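Local coordinates for transglutaminase-like domain-containing protein (Streptococcus suis, PDB 4XZ7), which probably acts as a transglutaminase and is a homodimeric, probably exported virulence factor that counters phagocytosis, at residues Thr177-Ser180 with Val181-Ile184; Leu197-Lys200 with Leu201-Ser205; Gln210-Glu213 with Arg214-Val217; Val221-Val224 with Ala225-Thr229; Ser359-Glu362 with Ser363-Met366. One frame throughout, in Å; residues are numbered along the deposited sequence.

Contact 1 of 5, residues Thr177-Ser180 with Val181-Ile184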
loop_
_atom_site.group_PDB
_atom_site.type_symbol
_atom_site.label_atom_id
_atom_site.label_comp_id
_atom_site.label_asym_id
_atom_site.label_seq_id
_atom_site.Cartn_x
_atom_site.Cartn_y
_atom_site.Cartn_z
ATOM N N THR B 177 -1.099 -3.631 -0.055
ATOM C CA THR B 177 -0.022 -3.742 -1.048
ATOM C C THR B 177 -0.619 -4.137 -2.410
ATOM O O THR B 177 -0.402 -3.461 -3.452
ATOM C CB THR B 177 1.050 -4.775 -0.638
ATOM O OG1 THR B 177 1.537 -4.479 0.677
ATOM C CG2 THR B 177 2.230 -4.720 -1.599
ATOM N N HIS B 178 -1.398 -5.218 -2.388
ATOM C CA HIS B 178 -2.038 -5.687 -3.616
ATOM C C HIS B 178 -2.903 -4.624 -4.300
ATOM O O HIS B 178 -2.741 -4.370 -5.504
ATOM C CB HIS B 178 -2.912 -6.909 -3.373
ATOM C CG HIS B 178 -3.711 -7.290 -4.580
ATOM N ND1 HIS B 178 -3.120 -7.709 -5.750
ATOM C CD2 HIS B 178 -5.044 -7.261 -4.820
ATOM C CE1 HIS B 178 -4.055 -7.944 -6.654
ATOM N NE2 HIS B 178 -5.232 -7.683 -6.113
ATOM N N ASN B 179 -3.812 -4.007 -3.550
ATOM C CA ASN B 179 -4.706 -3.027 -4.179
ATOM C C ASN B 179 -3.932 -1.803 -4.670
ATOM O O ASN B 179 -4.311 -1.166 -5.654
ATOM C CB ASN B 179 -5.824 -2.600 -3.223
ATOM C CG ASN B 179 -6.916 -3.667 -3.072
ATOM O OD1 ASN B 179 -7.348 -4.285 -4.051
ATOM N ND2 ASN B 179 -7.366 -3.880 -1.832
ATOM N N SER B 180 -2.827 -1.481 -4.003
ATOM C CA SER B 180 -2.037 -0.333 -4.422
ATOM C C SER B 180 -1.235 -0.604 -5.697
ATOM O O SER B 180 -0.872 0.348 -6.400
ATOM C CB SER B 180 -1.092 0.095 -3.303
ATOM O OG SER B 180 0.071 -0.707 -3.319
ATOM N N VAL B 181 -0.940 -1.873 -6.010
ATOM C CA VAL B 181 -0.142 -2.128 -7.227
ATOM C C VAL B 181 -0.926 -2.689 -8.423
ATOM O O VAL B 181 -0.424 -2.678 -9.536
ATOM C CB VAL B 181 1.073 -3.101 -6.977
ATOM C CG1 VAL B 181 2.032 -2.522 -5.961
ATOM C CG2 VAL B 181 0.617 -4.504 -6.571
ATOM N N LYS B 182 -2.150 -3.153 -8.220
ATOM C CA LYS B 182 -2.845 -3.878 -9.291
ATOM C C LYS B 182 -3.231 -2.983 -10.482
ATOM O O LYS B 182 -3.420 -3.470 -11.599
ATOM C CB LYS B 182 -4.083 -4.576 -8.725
ATOM C CG LYS B 182 -5.173 -3.627 -8.220
ATOM C CD LYS B 182 -6.331 -4.386 -7.558
ATOM C CE LYS B 182 -7.555 -3.476 -7.358
ATOM N NZ LYS B 182 -8.665 -4.139 -6.633
ATOM N N ASN B 183 -3.306 -1.676 -10.255
ATOM C CA ASN B 183 -3.660 -0.738 -11.326
ATOM C C ASN B 183 -2.526 0.174 -11.793
ATOM O O ASN B 183 -2.742 1.096 -12.591
ATOM C CB ASN B 183 -4.840 0.125 -10.879
ATOM C CG ASN B 183 -6.146 -0.651 -10.834
ATOM O OD1 ASN B 183 -6.179 -1.852 -11.126
ATOM N ND2 ASN B 183 -7.228 0.031 -10.464
ATOM N N ILE B 184 -1.315 -0.061 -11.295
ATOM C CA ILE B 184 -0.180 0.709 -11.787
ATOM C C ILE B 184 0.833 -0.211 -12.450
ATOM O O ILE B 184 0.612 -1.422 -12.528
ATOM C CB ILE B 184 0.505 1.521 -10.677
ATOM C CG1 ILE B 184 0.955 0.624 -9.518
ATOM C CG2 ILE B 184 -0.415 2.626 -10.205
ATOM C CD1 ILE B 184 1.747 1.377 -8.423
HETATM O O HOH W 1 -3.392 0.068 -7.988
#
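Lys182 and Asn179 make the polar side-chain link at the C-terminal end of helix 170-181: NZ of Lys182 gives a hydrogen bond to OD1 of Asn179 at 2.9 Å. The two side chains run side by side, and the ammonium approaches the amide oxygen 28° off its carbonyl plane. Lys182 sets CG between its own N and carbonyl carbon (chi1 66°) and is extended beyond, a course that carries it past the backbone oxygens of His178 and Asn179. Two van der Waals contacts lie nearby: CD of Lys182 is 3.8 Å from NE2 of His178, meeting the ring obliquely, and CD1 of Ile184 comes to 3.5 Å from O of Ser180.

The backbone bonds are bent. Val181 N donates to His178 O at 3.1 Å and only weakly to Thr177 O, and Lys182 N bonds weakly to that same His178 oxygen, as the helix gives way to a type I turn from Val181 to Ile184. One water carries the pattern onward, donating to Asn179 O and accepting from Asn183 N.

Ser180 OG donates to Thr177 O at 2.8 Å and is also hydrogen-bonded to Thr177 OG1 of the second subunit, an exchange repeated with the roles of the subunits reversed. Chemically, the lysine brings a positive charge near the helix C-terminus, which is probably favourable, though its direct partner is the Asn179 side-chain oxygen; the hydroxyls tie the same turn into the dimer.

Contact 2 of 5, residues Leu197-Lys200 with Leu201-Ser205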
loop_
_atom_site.group_PDB
_atom_site.type_symbol
_atom_site.label_atom_id
_atom_site.label_comp_id
_atom_site.label_asym_id
_atom_site.label_seq_id
_atom_site.Cartn_x
_atom_site.Cartn_y
_atom_site.Cartn_z
ATOM N N LEU B 197 -12.766 -2.713 -23.505
ATOM C CA LEU B 197 -13.889 -2.507 -22.583
ATOM C C LEU B 197 -14.692 -1.234 -22.898
ATOM O O LEU B 197 -15.930 -1.231 -22.844
ATOM C CB LEU B 197 -13.373 -2.462 -21.149
ATOM C CG LEU B 197 -13.503 -3.706 -20.264
ATOM C CD1 LEU B 197 -13.721 -4.955 -21.052
ATOM C CD2 LEU B 197 -12.265 -3.852 -19.378
ATOM N N ILE B 198 -13.986 -0.160 -23.244
ATOM C CA ILE B 198 -14.637 1.095 -23.607
ATOM C C ILE B 198 -15.415 0.948 -24.902
ATOM O O ILE B 198 -16.560 1.404 -24.997
ATOM C CB ILE B 198 -13.616 2.229 -23.756
ATOM C CG1 ILE B 198 -12.959 2.509 -22.404
ATOM C CG2 ILE B 198 -14.277 3.479 -24.274
ATOM C CD1 ILE B 198 -11.772 3.397 -22.516
ATOM N N HIS B 199 -14.784 0.313 -25.891
ATOM C CA HIS B 199 -15.430 0.017 -27.168
ATOM C C HIS B 199 -16.746 -0.722 -26.932
ATOM O O HIS B 199 -17.779 -0.384 -27.518
ATOM C CB HIS B 199 -14.504 -0.816 -28.062
ATOM C CG HIS B 199 -14.783 -0.681 -29.528
ATOM N ND1 HIS B 199 -15.951 -1.123 -30.111
ATOM C CD2 HIS B 199 -14.033 -0.168 -30.533
ATOM C CE1 HIS B 199 -15.916 -0.878 -31.409
ATOM N NE2 HIS B 199 -14.762 -0.302 -31.691
ATOM N N LYS B 200 -16.712 -1.719 -26.058
ATOM C CA LYS B 200 -17.921 -2.465 -25.737
ATOM C C LYS B 200 -18.966 -1.585 -25.056
ATOM O O LYS B 200 -20.165 -1.744 -25.314
ATOM C CB LYS B 200 -17.587 -3.668 -24.858
ATOM C CG LYS B 200 -17.155 -4.892 -25.659
ATOM C CD LYS B 200 -16.578 -5.986 -24.769
ATOM C CE LYS B 200 -16.117 -7.170 -25.607
ATOM N NZ LYS B 200 -15.465 -8.216 -24.770
ATOM N N LEU B 201 -18.537 -0.660 -24.193
ATOM C CA LEU B 201 -19.516 0.278 -23.621
ATOM C C LEU B 201 -20.156 1.107 -24.740
ATOM O O LEU B 201 -21.351 1.388 -24.701
ATOM C CB LEU B 201 -18.886 1.204 -22.573
ATOM C CG LEU B 201 -18.393 0.571 -21.274
ATOM C CD1 LEU B 201 -17.700 1.608 -20.403
ATOM C CD2 LEU B 201 -19.557 -0.066 -20.522
ATOM N N ILE B 202 -19.356 1.480 -25.737
ATOM C CA ILE B 202 -19.830 2.288 -26.850
ATOM C C ILE B 202 -20.863 1.517 -27.661
ATOM O O ILE B 202 -21.913 2.058 -28.020
ATOM C CB ILE B 202 -18.677 2.722 -27.776
ATOM C CG1 ILE B 202 -17.787 3.732 -27.066
ATOM C CG2 ILE B 202 -19.221 3.330 -29.055
ATOM C CD1 ILE B 202 -16.660 4.259 -27.911
ATOM N N GLU B 203 -20.552 0.255 -27.935
ATOM C CA GLU B 203 -21.471 -0.644 -28.619
ATOM C C GLU B 203 -22.772 -0.747 -27.834
ATOM O O GLU B 203 -23.857 -0.551 -28.381
ATOM C CB GLU B 203 -20.852 -2.040 -28.799
ATOM C CG GLU B 203 -19.708 -2.110 -29.812
ATOM C CD GLU B 203 -18.895 -3.407 -29.721
ATOM O OE1 GLU B 203 -19.400 -4.417 -29.176
ATOM O OE2 GLU B 203 -17.735 -3.410 -30.193
ATOM N N SER B 204 -22.660 -1.040 -26.546
ATOM C CA SER B 204 -23.846 -1.288 -25.734
ATOM C C SER B 204 -24.714 -0.037 -25.633
ATOM O O SER B 204 -25.942 -0.123 -25.634
ATOM C CB SER B 204 -23.453 -1.787 -24.356
ATOM O OG SER B 204 -22.767 -3.017 -24.461
ATOM N N SER B 205 -24.074 1.127 -25.601
ATOM C CA SER B 205 -24.794 2.391 -25.533
ATOM C C SER B 205 -25.595 2.693 -26.806
ATOM O O SER B 205 -26.498 3.523 -26.776
ATOM C CB SER B 205 -23.825 3.541 -25.282
ATOM O OG SER B 205 -23.238 3.994 -26.494
#
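Glu203 folds back along helix 188-205 toward His199, one turn earlier. Its CB lies 3.6 Å from O of Lys200 and only slightly farther from O of His199. CG then passes 3.5 Å from that His199 oxygen, which already accepts the Glu203 N-H. From there CD, at 3.7 Å, faces ND1 of the histidine, and the carboxylate divides. OE2 takes a weak hydrogen bond from His199 ND1 at 2.9 Å, its N-H···O angle being only 127°; OE1 merely approaches CG of Lys200, at 4.2 Å. The oxygen OE2 meets the imidazole at its edge, near the ring plane, although ring and carboxylate planes stand 76° apart. The first torsion of His199 (chi1 -155°) swings the imidazole to the Glu203 side, and the turn of the ring about CB-CG presents ND1.

Farther along, Ser204 N and Ser204 OG both donate to Lys200 O, from opposite faces of its carbonyl plane, with OG at 3.0 Å. Around the helix, Ile198 and Ile202 are buried and pack on Met277 and Leu278 respectively. Polar i to i+4 pairing on one side and aliphatic residues packed on helices 255-259 and 264-277 on another mark an amphipathic helix of the transglutaminase-like region.

Contact 3 of 5, residues Gln210-Glu213 with Arg214-Val217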
loop_
_atom_site.group_PDB
_atom_site.type_symbol
_atom_site.label_atom_id
_atom_site.label_comp_id
_atom_site.label_asym_id
_atom_site.label_seq_id
_atom_site.Cartn_x
_atom_site.Cartn_y
_atom_site.Cartn_z
ATOM N N GLN B 210 -27.023 6.668 -33.292
ATOM C CA GLN B 210 -27.638 7.990 -33.196
ATOM C C GLN B 210 -27.261 8.881 -34.385
ATOM O O GLN B 210 -26.138 8.813 -34.888
ATOM C CB GLN B 210 -27.230 8.662 -31.888
ATOM C CG GLN B 210 -27.323 7.746 -30.678
ATOM C CD GLN B 210 -28.727 7.217 -30.452
ATOM O OE1 GLN B 210 -29.703 7.977 -30.469
ATOM N NE2 GLN B 210 -28.839 5.905 -30.240
ATOM N N SER B 211 -28.189 9.726 -34.827
ATOM C CA SER B 211 -27.919 10.556 -35.997
ATOM C C SER B 211 -26.855 11.598 -35.682
ATOM O O SER B 211 -25.726 11.528 -36.190
ATOM C CB SER B 211 -29.199 11.234 -36.504
ATOM O OG SER B 211 -29.757 12.108 -35.538
ATOM N N SER B 212 -27.216 12.544 -34.822
ATOM C CA SER B 212 -26.358 13.674 -34.501
ATOM C C SER B 212 -25.276 13.308 -33.485
ATOM O O SER B 212 -25.362 12.286 -32.802
ATOM C CB SER B 212 -27.204 14.834 -33.971
ATOM O OG SER B 212 -27.950 14.432 -32.832
ATOM N N GLU B 213 -24.256 14.155 -33.404
ATOM C CA GLU B 213 -23.200 14.005 -32.420
ATOM C C GLU B 213 -23.772 14.147 -31.007
ATOM O O GLU B 213 -23.425 13.384 -30.089
ATOM C CB GLU B 213 -22.103 15.042 -32.668
ATOM C CG GLU B 213 -21.402 14.891 -34.009
ATOM C CD GLU B 213 -20.450 16.038 -34.297
ATOM O OE1 GLU B 213 -20.745 17.183 -33.888
ATOM O OE2 GLU B 213 -19.405 15.790 -34.932
ATOM N N ARG B 214 -24.665 15.120 -30.854
ATOM C CA ARG B 214 -25.308 15.378 -29.572
ATOM C C ARG B 214 -25.986 14.126 -29.021
ATOM O O ARG B 214 -25.880 13.819 -27.830
ATOM C CB ARG B 214 -26.326 16.505 -29.711
ATOM C CG ARG B 214 -26.781 17.089 -28.388
ATOM C CD ARG B 214 -27.567 18.364 -28.630
ATOM N NE ARG B 214 -28.117 18.897 -27.389
ATOM C CZ ARG B 214 -29.411 18.874 -27.064
ATOM N NH1 ARG B 214 -30.310 18.356 -27.901
ATOM N NH2 ARG B 214 -29.807 19.384 -25.901
ATOM N N ASP B 215 -26.672 13.394 -29.890
ATOM C CA ASP B 215 -27.383 12.210 -29.436
ATOM C C ASP B 215 -26.418 11.068 -29.148
ATOM O O ASP B 215 -26.714 10.199 -28.326
ATOM C CB ASP B 215 -28.436 11.787 -30.455
ATOM C CG ASP B 215 -29.697 12.647 -30.375
ATOM O OD1 ASP B 215 -30.010 13.137 -29.269
ATOM O OD2 ASP B 215 -30.372 12.834 -31.410
ATOM N N LYS B 216 -25.265 11.073 -29.809
ATOM C CA LYS B 216 -24.218 10.101 -29.491
ATOM C C LYS B 216 -23.773 10.311 -28.058
ATOM O O LYS B 216 -23.772 9.367 -27.254
ATOM C CB LYS B 216 -23.036 10.224 -30.453
ATOM C CG LYS B 216 -23.429 10.071 -31.927
ATOM C CD LYS B 216 -22.216 9.899 -32.840
ATOM C CE LYS B 216 -22.597 10.073 -34.303
ATOM N NZ LYS B 216 -21.395 9.969 -35.183
ATOM N N VAL B 217 -23.419 11.560 -27.737
ATOM C CA VAL B 217 -23.034 11.920 -26.366
ATOM C C VAL B 217 -24.103 11.502 -25.356
ATOM O O VAL B 217 -23.815 10.798 -24.371
ATOM C CB VAL B 217 -22.782 13.440 -26.216
ATOM C CG1 VAL B 217 -22.542 13.789 -24.761
ATOM C CG2 VAL B 217 -21.597 13.882 -27.055
#
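Ser212 and Asp215 meet at the start of helix 213-227, where Ser212 holds the N-cap position. Its OG accepts from Asp215 N at 3.4 Å, a long and weak capping bond although the N-H points fairly well at the oxygen (150°). The hydroxyl also donates, again weakly, to OD2 of Asp215 at 3.2 Å. One serine oxygen thus touches both the backbone and the side chain of the third residue after it. What allows this is the torsion of the serine: OG stands between its N and carbonyl carbon (chi1 58°), turned to the first turn of the helix.

Gln210 closes on Asp215 from another direction. CB of Gln210 packs 3.6 Å from CB of Asp215, and its CG lies 3.5 Å from Asp215 O, while the amide and carboxylate planes are nearly perpendicular, 89° apart. A bend at chi2 turns the end of the glutamine, whose NE2 is held by the backbone oxygen of Glu206, so the residue joins the preceding loop to the helix start.

Farther out, the flanking side chains anchor this turn to the rest of the domain. Glu213 OE1 accepts from the backbone N of Asp303, and Arg214 forms a salt bridge to Glu336 and a hydrogen bond to Phe331 O; both residues also pack on Tyr302 of strand 294-302. Inside the turn, Lys216 N bonds to Ser212 O at 3.2 Å, and CG of the same lysine rests 3.1 Å from that oxygen.

Contact 4 of 5, residues Val221-Val224 with Ala225-Thr229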
loop_
_atom_site.group_PDB
_atom_site.type_symbol
_atom_site.label_atom_id
_atom_site.label_comp_id
_atom_site.label_asym_id
_atom_site.label_seq_id
_atom_site.Cartn_x
_atom_site.Cartn_y
_atom_site.Cartn_z
ATOM N N VAL B 221 -23.358 8.704 -22.389
ATOM C CA VAL B 221 -23.410 9.242 -21.039
ATOM C C VAL B 221 -24.499 8.556 -20.219
ATOM O O VAL B 221 -24.252 8.094 -19.097
ATOM C CB VAL B 221 -23.662 10.764 -21.073
ATOM C CG1 VAL B 221 -24.044 11.283 -19.699
ATOM C CG2 VAL B 221 -22.442 11.477 -21.585
ATOM N N GLN B 222 -25.695 8.461 -20.800
ATOM C CA GLN B 222 -26.821 7.858 -20.098
ATOM C C GLN B 222 -26.587 6.373 -19.862
ATOM O O GLN B 222 -26.880 5.848 -18.778
ATOM C CB GLN B 222 -28.127 8.071 -20.870
ATOM C CG GLN B 222 -29.372 7.905 -20.000
ATOM C CD GLN B 222 -29.488 8.972 -18.900
ATOM O OE1 GLN B 222 -29.228 8.700 -17.722
ATOM N NE2 GLN B 222 -29.897 10.183 -19.284
ATOM N N TYR B 223 -26.046 5.686 -20.863
ATOM C CA TYR B 223 -25.759 4.263 -20.671
ATOM C C TYR B 223 -24.783 3.993 -19.520
ATOM O O TYR B 223 -25.030 3.140 -18.639
ATOM C CB TYR B 223 -25.186 3.645 -21.940
ATOM C CG TYR B 223 -24.938 2.164 -21.764
ATOM C CD1 TYR B 223 -23.698 1.682 -21.358
ATOM C CD2 TYR B 223 -25.957 1.252 -21.981
ATOM C CE1 TYR B 223 -23.482 0.343 -21.176
ATOM C CE2 TYR B 223 -25.749 -0.088 -21.818
ATOM C CZ TYR B 223 -24.513 -0.538 -21.412
ATOM O OH TYR B 223 -24.312 -1.880 -21.246
ATOM N N VAL B 224 -23.656 4.695 -19.545
ATOM C CA VAL B 224 -22.653 4.483 -18.511
ATOM C C VAL B 224 -23.247 4.812 -17.151
ATOM O O VAL B 224 -23.093 4.037 -16.213
ATOM C CB VAL B 224 -21.402 5.316 -18.746
ATOM C CG1 VAL B 224 -20.509 5.331 -17.480
ATOM C CG2 VAL B 224 -20.650 4.761 -19.928
ATOM N N ALA B 225 -23.964 5.933 -17.057
ATOM C CA ALA B 225 -24.631 6.296 -15.800
ATOM C C ALA B 225 -25.603 5.217 -15.330
ATOM O O ALA B 225 -25.830 5.064 -14.129
ATOM C CB ALA B 225 -25.368 7.628 -15.951
ATOM N N ASN B 226 -26.187 4.479 -16.277
ATOM C CA ASN B 226 -27.137 3.413 -15.941
ATOM C C ASN B 226 -26.519 2.040 -15.691
ATOM O O ASN B 226 -27.233 1.107 -15.321
ATOM C CB ASN B 226 -28.201 3.284 -17.044
ATOM C CG ASN B 226 -29.286 4.353 -16.930
ATOM O OD1 ASN B 226 -29.429 4.996 -15.884
ATOM N ND2 ASN B 226 -30.039 4.562 -18.010
ATOM N N HIS B 227 -25.208 1.897 -15.886
ATOM C CA HIS B 227 -24.594 0.589 -15.634
ATOM C C HIS B 227 -23.314 0.628 -14.800
ATOM O O HIS B 227 -22.585 -0.365 -14.701
ATOM C CB HIS B 227 -24.325 -0.115 -16.968
ATOM C CG HIS B 227 -25.576 -0.564 -17.649
ATOM N ND1 HIS B 227 -26.171 0.157 -18.664
ATOM C CD2 HIS B 227 -26.390 -1.618 -17.403
ATOM C CE1 HIS B 227 -27.280 -0.455 -19.038
ATOM N NE2 HIS B 227 -27.439 -1.530 -18.284
ATOM N N THR B 228 -23.064 1.775 -14.185
ATOM C CA THR B 228 -21.924 1.947 -13.311
ATOM C C THR B 228 -22.383 2.471 -11.962
ATOM O O THR B 228 -23.120 3.433 -11.905
ATOM C CB THR B 228 -20.934 2.914 -13.918
ATOM O OG1 THR B 228 -20.707 2.544 -15.282
ATOM C CG2 THR B 228 -19.632 2.904 -13.131
ATOM N N THR B 229 -21.949 1.844 -10.876
ATOM C CA THR B 229 -22.291 2.338 -9.544
ATOM C C THR B 229 -21.495 3.604 -9.203
ATOM O O THR B 229 -20.280 3.636 -9.380
ATOM C CB THR B 229 -22.025 1.256 -8.477
ATOM O OG1 THR B 229 -22.953 0.181 -8.664
ATOM C CG2 THR B 229 -22.171 1.816 -7.084
#
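The rings of Tyr223 and His227 overlap one helical turn apart, with centroids 4.2 Å from each other and planes inclined by 34°, an oblique pairing. The imidazole approaches with ND1 leading: this atom stands 3.1 Å above one face of the tyrosine ring, offset toward the rim at CE2, and CE1 of His227 follows it to 3.2 Å from the same CE2. In return, OH of Tyr223 lies over one face of the imidazole, also toward its rim. A chi1 of -178° points the tyrosine side chain away from its own backbone N and lays the phenol beside the following turn.

A hydrogen bond fixes the rotation of the histidine. His227 ND1 donates to the backbone O of Tyr223 at 3.2 Å, the oxygen lying 19° out of the imidazole plane, so the ring is held by the main chain of the very residue whose side chain it overlaps.

These residues lie in the last part of helix 213-227, before strand 229-230 of the transglutaminase-like domain, whose Thr229 pairs through its backbone with Gln260 and Ala262. Val224 and Thr228 lie side by side and point the same way, OG1 of the threonine 3.6 Å from CG1 of the valine and 3.0 Å from Val224 O. Both pack on Phe267 and Val256. Val224 O also accepts from His227 N at 3.0 Å, the donor standing well above the carbonyl plane. On the exposed flank, CG of Gln222 comes to 3.9 Å from ND2 of Asn226.

Contact 5 of 5, residues Ser359-Glu362 with Ser363-Met366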
loop_
_atom_site.group_PDB
_atom_site.type_symbol
_atom_site.label_atom_id
_atom_site.label_comp_id
_atom_site.label_asym_id
_atom_site.label_seq_id
_atom_site.Cartn_x
_atom_site.Cartn_y
_atom_site.Cartn_z
ATOM N N SER B 359 -8.799 27.064 -23.234
ATOM C CA SER B 359 -9.343 27.418 -24.537
ATOM C C SER B 359 -8.339 27.228 -25.664
ATOM O O SER B 359 -8.718 26.949 -26.801
ATOM C CB SER B 359 -9.840 28.865 -24.521
ATOM O OG SER B 359 -10.696 29.096 -23.409
ATOM N N ASN B 360 -7.058 27.388 -25.353
ATOM C CA ASN B 360 -6.020 27.195 -26.354
ATOM C C ASN B 360 -5.999 25.734 -26.761
ATOM O O ASN B 360 -5.968 25.399 -27.951
ATOM C CB ASN B 360 -4.656 27.634 -25.818
ATOM C CG ASN B 360 -4.654 29.078 -25.355
ATOM O OD1 ASN B 360 -5.172 29.961 -26.040
ATOM N ND2 ASN B 360 -4.088 29.322 -24.177
ATOM N N TYR B 361 -6.040 24.864 -25.757
ATOM C CA TYR B 361 -6.089 23.441 -26.024
ATOM C C TYR B 361 -7.343 23.081 -26.824
ATOM O O TYR B 361 -7.300 22.235 -27.713
ATOM C CB TYR B 361 -6.060 22.616 -24.734
ATOM C CG TYR B 361 -6.256 21.164 -25.071
ATOM C CD1 TYR B 361 -5.203 20.390 -25.547
ATOM C CD2 TYR B 361 -7.513 20.582 -24.990
ATOM C CE1 TYR B 361 -5.399 19.059 -25.903
ATOM C CE2 TYR B 361 -7.713 19.274 -25.348
ATOM C CZ TYR B 361 -6.660 18.522 -25.793
ATOM O OH TYR B 361 -6.905 17.224 -26.129
ATOM N N GLU B 362 -8.467 23.690 -26.476
ATOM C CA GLU B 362 -9.707 23.380 -27.168
ATOM C C GLU B 362 -9.595 23.786 -28.637
ATOM O O GLU B 362 -9.889 22.981 -29.530
ATOM C CB GLU B 362 -10.891 24.059 -26.471
ATOM C CG GLU B 362 -11.427 23.224 -25.301
ATOM C CD GLU B 362 -12.428 23.957 -24.405
ATOM O OE1 GLU B 362 -13.111 24.911 -24.861
ATOM O OE2 GLU B 362 -12.531 23.566 -23.226
ATOM N N SER B 363 -9.115 25.004 -28.889
ATOM C CA SER B 363 -8.935 25.484 -30.265
ATOM C C SER B 363 -8.004 24.562 -31.028
ATOM O O SER B 363 -8.230 24.270 -32.193
ATOM C CB SER B 363 -8.398 26.918 -30.289
ATOM O OG SER B 363 -9.375 27.814 -29.788
ATOM N N TRP B 364 -6.981 24.077 -30.335
ATOM C CA TRP B 364 -6.019 23.146 -30.905
ATOM C C TRP B 364 -6.619 21.764 -31.172
ATOM O O TRP B 364 -6.450 21.200 -32.253
ATOM C CB TRP B 364 -4.815 23.020 -29.968
ATOM C CG TRP B 364 -3.781 22.071 -30.448
ATOM C CD1 TRP B 364 -2.786 22.332 -31.347
ATOM C CD2 TRP B 364 -3.627 20.701 -30.061
ATOM N NE1 TRP B 364 -2.018 21.210 -31.536
ATOM C CE2 TRP B 364 -2.511 20.194 -30.761
ATOM C CE3 TRP B 364 -4.311 19.858 -29.171
ATOM C CZ2 TRP B 364 -2.072 18.876 -30.617
ATOM C CZ3 TRP B 364 -3.877 18.550 -29.034
ATOM C CH2 TRP B 364 -2.764 18.074 -29.757
ATOM N N ALA B 365 -7.316 21.224 -30.174
ATOM C CA ALA B 365 -7.819 19.854 -30.235
ATOM C C ALA B 365 -8.887 19.683 -31.313
ATOM O O ALA B 365 -8.880 18.704 -32.053
ATOM C CB ALA B 365 -8.367 19.430 -28.868
ATOM N N MET B 366 -9.800 20.642 -31.403
ATOM C CA MET B 366 -10.883 20.564 -32.376
ATOM C C MET B 366 -10.349 20.508 -33.800
ATOM O O MET B 366 -11.048 20.070 -34.712
ATOM C CB MET B 366 -11.834 21.750 -32.223
ATOM C CG MET B 366 -11.316 23.054 -32.789
ATOM S SD MET B 366 -12.316 24.449 -32.243
ATOM C CE MET B 366 -11.608 25.768 -33.231
#
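Tyr361 lays one face of its ring under the methyl of Ala365, a CH-pi contact in which CB of Ala365 is 3.9 Å from the ring centroid and 28° off the ring normal. This is an i to i+4 pair on the short helix 359-365, which follows strand 354-357 of the five-stranded sheet after one residue. The same ring meets Trp364 at CE1, which comes to 3.5 Å from both CZ3 and CE3 of the indole. Here the phenol and the six-membered indole ring are inclined by 42°, neither stacked nor edge-to-face. The first torsion of Tyr361 (chi1 174°) sends its ring along the helix toward the next turn, where Trp364 and Ala365 both reach it.

The surroundings give each ring another neighbour: Tyr283 makes an edge-to-face contact with Tyr361, Leu137 of the second subunit packs on Tyr361, and Asn133 of that subunit packs on Trp364. Glu362 leaves the helix in another direction, bound to Arg299 by a salt bridge and to the hydroxyl of Tyr283 by a hydrogen bond. At the first turn the backbone oxygen of Ser359 accepts twice, from Ser363 N at 2.9 Å and from Ser363 OG at 3.2 Å, the donors lying on opposite faces of its carbonyl plane.

Along the chain the five contacts follow in series. Contact 1 ends helix 170-181; contact 2 lies on the next helix, 188-205, with centres 26 Å apart. Contacts 3 and 4 occupy the start and finish of helix 213-227, their centres 16 Å apart. Contacts 2 and 4 touch directly, Ser204 CB lying 3.2 Å from Tyr223 OH, so the two successive helices pack together within the transglutaminase-like domain. Contact 5, after the last strand of the five-stranded sheet, is centred 21 Å from contact 3 without touching it. Contacts 1 and 5, centred 35 Å apart, both meet the second subunit, so dimer contacts recur at well-separated points of the chain.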